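Local coordinates for malonyl CoA-acyl carrier protein transacylase (Bartonella henselae, PDB 3QAT), which probably transfers the malonyl group from malonyl-CoA to acyl carrier protein, supplying activated two-carbon units for bacterial fatty acid biosynthesis, at residues V91-A95 with W269-V275; L85-K89 with P230-L234; I235-S239 with L252-Q256. All blocks are in the same frame, centred on the assembly; numbering follows the deposited sequence.

Contact 1: residues V91-A95 with W269-V275; sequences VKFVA and WISANGV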
# COMPACT_ATOMS: atom_id res chain seq x y z
N VAL A 91 -15.04 -7.55 -10.38
CA VAL A 91 -14.49 -6.96 -9.16
C VAL A 91 -15.32 -5.75 -8.76
O VAL A 91 -15.48 -4.81 -9.56
CB VAL A 91 -13.00 -6.57 -9.36
CG1 VAL A 91 -12.43 -5.96 -8.08
CG2 VAL A 91 -12.18 -7.79 -9.79
N LYS A 92 -15.87 -5.77 -7.55
CA LYS A 92 -16.72 -4.69 -7.08
C LYS A 92 -15.93 -3.41 -6.74
O LYS A 92 -16.35 -2.30 -7.12
CB LYS A 92 -17.55 -5.15 -5.87
CG LYS A 92 -18.78 -4.31 -5.62
CD LYS A 92 -19.75 -5.01 -4.64
CE LYS A 92 -21.15 -4.39 -4.65
NZ LYS A 92 -21.38 -3.27 -3.66
N PHE A 93 -14.81 -3.57 -6.02
CA PHE A 93 -14.02 -2.43 -5.57
C PHE A 93 -12.54 -2.79 -5.60
O PHE A 93 -12.19 -3.97 -5.52
CB PHE A 93 -14.34 -2.07 -4.11
CG PHE A 93 -15.82 -1.84 -3.84
CD1 PHE A 93 -16.47 -0.75 -4.42
CD2 PHE A 93 -16.52 -2.69 -3.00
CE1 PHE A 93 -17.85 -0.53 -4.15
CE2 PHE A 93 -17.88 -2.48 -2.73
CZ PHE A 93 -18.53 -1.40 -3.31
N VAL A 94 -11.71 -1.75 -5.71
CA VAL A 94 -10.25 -1.90 -5.49
C VAL A 94 -9.81 -1.03 -4.35
O VAL A 94 -10.43 -0.02 -4.06
CB VAL A 94 -9.40 -1.61 -6.77
CG1 VAL A 94 -9.71 -2.66 -7.85
CG2 VAL A 94 -9.61 -0.18 -7.27
N ALA A 95 -8.73 -1.44 -3.67
CA ALA A 95 -8.14 -0.65 -2.61
C ALA A 95 -6.70 -1.10 -2.45
O ALA A 95 -6.36 -2.22 -2.81
CB ALA A 95 -8.89 -0.89 -1.28
N TRP A 269 -15.61 -1.60 5.86
CA TRP A 269 -16.54 -1.05 4.87
C TRP A 269 -16.78 -2.04 3.73
O TRP A 269 -17.93 -2.36 3.37
CB TRP A 269 -16.10 0.31 4.32
CG TRP A 269 -17.22 0.91 3.49
CD1 TRP A 269 -18.24 1.67 3.95
CD2 TRP A 269 -17.45 0.71 2.09
NE1 TRP A 269 -19.09 2.01 2.91
CE2 TRP A 269 -18.64 1.43 1.76
CE3 TRP A 269 -16.78 0.02 1.07
CZ2 TRP A 269 -19.18 1.45 0.46
CZ3 TRP A 269 -17.31 0.05 -0.23
CH2 TRP A 269 -18.52 0.74 -0.51
N ILE A 270 -15.70 -2.53 3.13
CA ILE A 270 -15.85 -3.47 2.02
C ILE A 270 -16.69 -4.69 2.40
O ILE A 270 -17.59 -5.09 1.64
CB ILE A 270 -14.46 -3.87 1.42
CG1 ILE A 270 -13.82 -2.68 0.71
CG2 ILE A 270 -14.60 -5.02 0.44
CD1 ILE A 270 -12.32 -2.93 0.35
N SER A 271 -16.43 -5.26 3.57
CA SER A 271 -17.12 -6.47 4.03
C SER A 271 -18.60 -6.24 4.27
O SER A 271 -19.40 -7.18 4.15
CB SER A 271 -16.48 -6.98 5.32
OG SER A 271 -15.12 -7.28 5.05
N ALA A 272 -18.96 -4.99 4.61
CA ALA A 272 -20.36 -4.63 4.90
C ALA A 272 -21.12 -4.16 3.66
O ALA A 272 -22.34 -3.97 3.71
CB ALA A 272 -20.41 -3.55 5.96
N ASN A 273 -20.42 -3.97 2.55
CA ASN A 273 -21.05 -3.38 1.38
C ASN A 273 -20.98 -4.28 0.15
O ASN A 273 -20.66 -3.83 -0.95
CB ASN A 273 -20.55 -1.94 1.12
CG ASN A 273 -21.03 -0.96 2.19
OD1 ASN A 273 -22.08 -0.31 2.02
ND2 ASN A 273 -20.32 -0.89 3.31
N GLY A 274 -21.30 -5.55 0.38
CA GLY A 274 -21.60 -6.48 -0.70
C GLY A 274 -20.45 -7.33 -1.20
O GLY A 274 -20.54 -7.91 -2.28
N VAL A 275 -19.39 -7.41 -0.40
CA VAL A 275 -18.21 -8.23 -0.72
C VAL A 275 -17.93 -9.28 0.36
O VAL A 275 -17.87 -8.95 1.55
CB VAL A 275 -16.96 -7.33 -0.93
CG1 VAL A 275 -15.68 -8.17 -1.09
CG2 VAL A 275 -17.14 -6.42 -2.14

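Contact 2: residues L85-K89 with P230-L234; sequences LNVEK and PIVPL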
# COMPACT_ATOMS: atom_id res chain seq x y z
N LEU A 85 -9.90 -12.61 -17.10
CA LEU A 85 -10.48 -11.70 -16.13
C LEU A 85 -10.88 -10.38 -16.78
O LEU A 85 -10.07 -9.75 -17.46
CB LEU A 85 -9.50 -11.40 -14.96
CG LEU A 85 -9.98 -10.35 -13.95
CD1 LEU A 85 -11.18 -10.85 -13.10
CD2 LEU A 85 -8.79 -9.88 -13.08
N ASN A 86 -12.14 -10.00 -16.58
CA ASN A 86 -12.61 -8.65 -16.86
C ASN A 86 -12.87 -8.01 -15.51
O ASN A 86 -13.82 -8.36 -14.82
CB ASN A 86 -13.89 -8.68 -17.71
CG ASN A 86 -14.37 -7.30 -18.12
OD1 ASN A 86 -14.54 -6.40 -17.29
ND2 ASN A 86 -14.63 -7.13 -19.42
N VAL A 87 -11.99 -7.09 -15.13
CA VAL A 87 -12.06 -6.45 -13.82
C VAL A 87 -13.42 -5.77 -13.61
O VAL A 87 -14.05 -5.95 -12.55
CB VAL A 87 -10.90 -5.44 -13.62
CG1 VAL A 87 -11.12 -4.58 -12.39
CG2 VAL A 87 -9.58 -6.16 -13.55
N GLU A 88 -13.88 -5.02 -14.61
CA GLU A 88 -15.09 -4.22 -14.47
C GLU A 88 -16.29 -5.13 -14.21
O GLU A 88 -17.20 -4.78 -13.46
CB GLU A 88 -15.30 -3.36 -15.73
CG GLU A 88 -16.56 -2.52 -15.70
CD GLU A 88 -16.70 -1.64 -16.93
OE1 GLU A 88 -15.82 -1.68 -17.82
OE2 GLU A 88 -17.71 -0.91 -17.01
N LYS A 89 -16.25 -6.31 -14.81
CA LYS A 89 -17.34 -7.27 -14.67
C LYS A 89 -17.29 -8.08 -13.38
O LYS A 89 -18.34 -8.46 -12.85
CB LYS A 89 -17.39 -8.21 -15.88
CG LYS A 89 -17.92 -7.54 -17.16
CD LYS A 89 -18.03 -8.56 -18.28
CE LYS A 89 -18.98 -8.10 -19.39
NZ LYS A 89 -18.48 -6.86 -20.06
N PRO A 230 -11.44 5.49 -12.69
CA PRO A 230 -11.25 4.04 -12.62
C PRO A 230 -12.51 3.27 -13.02
O PRO A 230 -13.63 3.75 -12.79
CB PRO A 230 -10.92 3.80 -11.13
CG PRO A 230 -11.64 4.92 -10.42
CD PRO A 230 -11.46 6.13 -11.36
N ILE A 231 -12.32 2.09 -13.60
CA ILE A 231 -13.46 1.30 -14.12
C ILE A 231 -14.32 0.67 -13.01
O ILE A 231 -15.51 0.33 -13.23
CB ILE A 231 -12.99 0.21 -15.11
CG1 ILE A 231 -12.10 -0.80 -14.38
CG2 ILE A 231 -12.33 0.85 -16.35
CD1 ILE A 231 -11.97 -2.10 -15.04
N VAL A 232 -13.72 0.50 -11.83
CA VAL A 232 -14.46 0.18 -10.59
C VAL A 232 -13.92 1.12 -9.51
O VAL A 232 -12.79 1.58 -9.65
CB VAL A 232 -14.37 -1.31 -10.18
CG1 VAL A 232 -14.80 -2.22 -11.33
CG2 VAL A 232 -12.99 -1.70 -9.69
N PRO A 233 -14.72 1.42 -8.47
CA PRO A 233 -14.28 2.47 -7.56
C PRO A 233 -13.10 2.07 -6.69
O PRO A 233 -12.94 0.90 -6.34
CB PRO A 233 -15.50 2.70 -6.65
CG PRO A 233 -16.67 2.16 -7.41
CD PRO A 233 -16.12 1.01 -8.19
N LEU A 234 -12.31 3.08 -6.35
CA LEU A 234 -11.25 2.93 -5.36
C LEU A 234 -11.76 3.26 -3.96
O LEU A 234 -12.31 4.36 -3.74
CB LEU A 234 -10.13 3.89 -5.74
CG LEU A 234 -8.95 3.92 -4.74
CD1 LEU A 234 -8.02 2.72 -4.94
CD2 LEU A 234 -8.19 5.26 -4.81
O HOH W 1 -16.87 1.70 -15.16

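Contact 3: residues I235-S239 with L252-Q256; sequences IANVS and LLVQQ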
# COMPACT_ATOMS: atom_id res chain seq x y z
N ILE A 235 -11.54 2.37 -2.98
CA ILE A 235 -11.88 2.72 -1.61
C ILE A 235 -10.62 3.40 -1.02
O ILE A 235 -9.68 2.73 -0.62
CB ILE A 235 -12.27 1.50 -0.75
CG1 ILE A 235 -13.29 0.61 -1.48
CG2 ILE A 235 -12.81 1.97 0.63
CD1 ILE A 235 -14.56 1.35 -2.00
N ALA A 236 -10.61 4.73 -1.04
CA ALA A 236 -9.40 5.49 -0.74
C ALA A 236 -8.99 5.40 0.71
O ALA A 236 -9.83 5.39 1.61
CB ALA A 236 -9.56 6.97 -1.16
N ASN A 237 -7.68 5.38 0.95
CA ASN A 237 -7.14 5.31 2.30
C ASN A 237 -7.61 6.45 3.22
O ASN A 237 -7.72 6.26 4.43
CB ASN A 237 -5.59 5.39 2.29
CG ASN A 237 -4.87 4.17 1.74
OD1 ASN A 237 -3.66 4.24 1.59
ND2 ASN A 237 -5.56 3.04 1.54
N VAL A 238 -7.88 7.64 2.64
CA VAL A 238 -8.18 8.84 3.41
C VAL A 238 -9.68 8.94 3.69
O VAL A 238 -10.08 9.39 4.77
CB VAL A 238 -7.67 10.12 2.64
CG1 VAL A 238 -8.27 11.43 3.19
CG2 VAL A 238 -6.14 10.14 2.72
N SER A 239 -10.48 8.48 2.74
CA SER A 239 -11.94 8.73 2.77
C SER A 239 -12.79 7.50 3.12
O SER A 239 -13.91 7.65 3.65
CB SER A 239 -12.40 9.30 1.44
OG SER A 239 -12.24 8.34 0.40
N LEU A 252 -7.04 13.21 -3.01
CA LEU A 252 -6.95 12.21 -1.94
C LEU A 252 -5.60 11.49 -1.90
O LEU A 252 -5.15 11.16 -0.81
CB LEU A 252 -8.08 11.19 -2.04
CG LEU A 252 -9.50 11.74 -1.86
CD1 LEU A 252 -10.47 10.67 -2.33
CD2 LEU A 252 -9.78 12.12 -0.39
N LEU A 253 -4.99 11.28 -3.07
CA LEU A 253 -3.60 10.73 -3.10
C LEU A 253 -2.59 11.71 -2.46
O LEU A 253 -1.67 11.28 -1.74
CB LEU A 253 -3.17 10.39 -4.53
CG LEU A 253 -3.93 9.24 -5.20
CD1 LEU A 253 -3.47 9.16 -6.65
CD2 LEU A 253 -3.63 7.92 -4.50
N VAL A 254 -2.78 13.01 -2.70
CA VAL A 254 -1.92 14.01 -2.07
C VAL A 254 -2.13 14.04 -0.54
O VAL A 254 -1.16 14.04 0.24
CB VAL A 254 -2.15 15.41 -2.71
CG1 VAL A 254 -1.38 16.49 -1.94
CG2 VAL A 254 -1.72 15.42 -4.19
N GLN A 255 -3.40 14.06 -0.12
CA GLN A 255 -3.74 14.06 1.30
C GLN A 255 -3.21 12.80 2.01
O GLN A 255 -2.80 12.85 3.18
CB GLN A 255 -5.25 14.11 1.47
CG GLN A 255 -5.89 15.42 1.03
CD GLN A 255 -7.41 15.33 1.01
OE1 GLN A 255 -8.02 14.80 1.94
NE2 GLN A 255 -8.02 15.83 -0.06
N GLN A 256 -3.22 11.69 1.27
CA GLN A 256 -2.78 10.40 1.80
C GLN A 256 -1.33 10.44 2.32
O GLN A 256 -0.99 9.80 3.33
CB GLN A 256 -2.96 9.34 0.70
CG GLN A 256 -2.95 7.89 1.19
CD GLN A 256 -1.57 7.34 1.35
OE1 GLN A 256 -0.57 7.99 1.00
NE2 GLN A 256 -1.50 6.14 1.91
O HOH W 2 -6.38 8.17 -0.13

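Contact 1: residues V91-A95 with W269-V275
Phe93 and Trp269 meet in a T-shaped pair: the six-membered rim of the indole drives its CZ3/CH2 edge against one face of the phenyl ring, with centroids 5.0 Å apart and planes at 64°. The closest approach, Phe93 CZ to Trp269 CH2, is 3.5 Å. On the other face lies its own neighbour, Lys92 CG, set toward the rim, and the ring's edge points at the carbonyl oxygen of Asn273, 3.6 Å from Phe93 CE2. A large flat side chain suits this slot between a lysine methylene and an indole edge. Lys92 reaches the same carbonyl, its NZ tilted out of the carbonyl plane. With CG anti to the backbone N (chi1 -160°), its chain runs out past Val275 and bends only at the last torsion, bringing NZ to 2.9 Å from Asn273 O in a hydrogen bond. Val275 CG2 lies obliquely to the ring, 3.9 Å from both Lys92 CD and Phe93 CD2. Farther along the strand, small Ala95 leaves room for the end of Ile270, CB to CD1 4.3 Å.

Behind this first shell, Asn273 folds back over the indole: its ND2 gives a nearly straight bond (173°) to the backbone O of Trp269, 2.8 Å away, and lies above the ring, toward its rim. Gly274 then turns the chain with a positive phi, natural for glycine, and its lack of a side chain gives the ammonium room. The contact thus packs the end of helix 263-272 and its turn into strand 275-281 against strand 93-96, outermost in the four-stranded parallel sheet, with Pro233 and Ile235 along its outer side; strand 6-11 runs between the two strands. Strand 93-96 leads into a GxSxG sequence consistent with the nucleophile elbow of the acyltransferase fold.

Contact 2: residues L85-K89 with P230-L234
Ile231 pushes its CD1 methyl against the first turn of helix 87-90, and this is the tight part of the contact. CD1 sits 3.7 Å from Val87 CG1, 3.6 Å from Glu88 CB and 3.5 Å from Glu88 N. Its chi1 of 64° places CG1 between the backbone N and carbonyl carbon, and the nearly extended chi2 then carries the methyl to the helix; the Val87 and Ile231 side chains cross at about a right angle. Val232 adds a second touch, its CG1 lying 3.7 Å from Glu88 CA. Compact branched side chains suit a place where backbone and methyl groups come together closely.

The outer side is looser and wetter. Glu88 extends its chain fully past Ile231, as befits an exposed carboxylate whose methylenes can lie beside an apolar neighbour. One water donates to Ile231 O at 2.7 Å and only weakly to Glu88 OE2 at 3.3 Å, so the link from the acid to the loop is a loose one, through solvent. On the helix itself, Asn86 is the N-cap: OD1 accepts from Lys89 N at 3.0 Å, the donor standing above the carbonyl plane.

Around this seam, Val87 also touches Glu81 of helix 62-82, while the backbone of Ile231 bonds to Ala108, just beyond helix 100-107. The loop then runs on past strand 93-96 into the short strand 234-235.

Contact 3: residues I235-S239 with L252-Q256
Val238 presses both methyls onto helix 246-258. CG2 lies 3.5 Å from Gln256 CA, while CG1, anti to the backbone N (chi1 165°), turns toward Leu252 CD2 at 3.9 Å. The other methyl of Leu252, CD1, rests 4.0 Å from Ala236 CB, so a branched leucine can serve two loop residues at once.

Among the polar contacts, Gln256 NE2 gives Asn237 OD1 a bond of 2.9 Å, arriving in the carbonyl plane on a lone pair, though the bond is bent (143°) and OD1 lies out of the plane of the Gln256 amide; the two amide planes are 43° apart. Gln256 bends at chi2 to reach it. This amide pair borders the likely nucleophile elbow of the acyltransferase: Asn237 OD1 also accepts from Ser98 N, and Asn237 ND2 bonds to Gly96 O, fastening the loop to the elbow's backbone. Gln256 OE1 receives Arg123 NH2, and the backbone O of Gln256 bonds to His207 ND1, consistent with His207 being the histidine of the Ser-His dyad known from related malonyltransferases.

Solvent makes a further bridge: one water accepts from Val238 N at 3.2 Å and donates weakly to Leu252 O. Ser239 OG is held by Glu243 OE2.

How the contacts relate
Strand 93-96 and the chain 230-239 join all three contacts. In contact 1, Val94 N lies 3.0 Å from Pro233 O of contact 2, and Val94 O 2.8 Å from Ile235 N of contact 3, both probable hydrogen bonds. Ile235 also packs on the aromatic pair of contact 1, its CD1 3.5 Å from Trp269 CZ3. Contacts 2 and 3 adjoin in sequence yet have centres about 19 Å apart, against about 12 Å between 1 and 2 and about 16 Å between 1 and 3. Contact 3 borders the probable active site at Ser98, its centre about 11 Å from that of the chain, against about 17 and 18 Å for contacts 1 and 2; contact 1 reaches the site through Ala95.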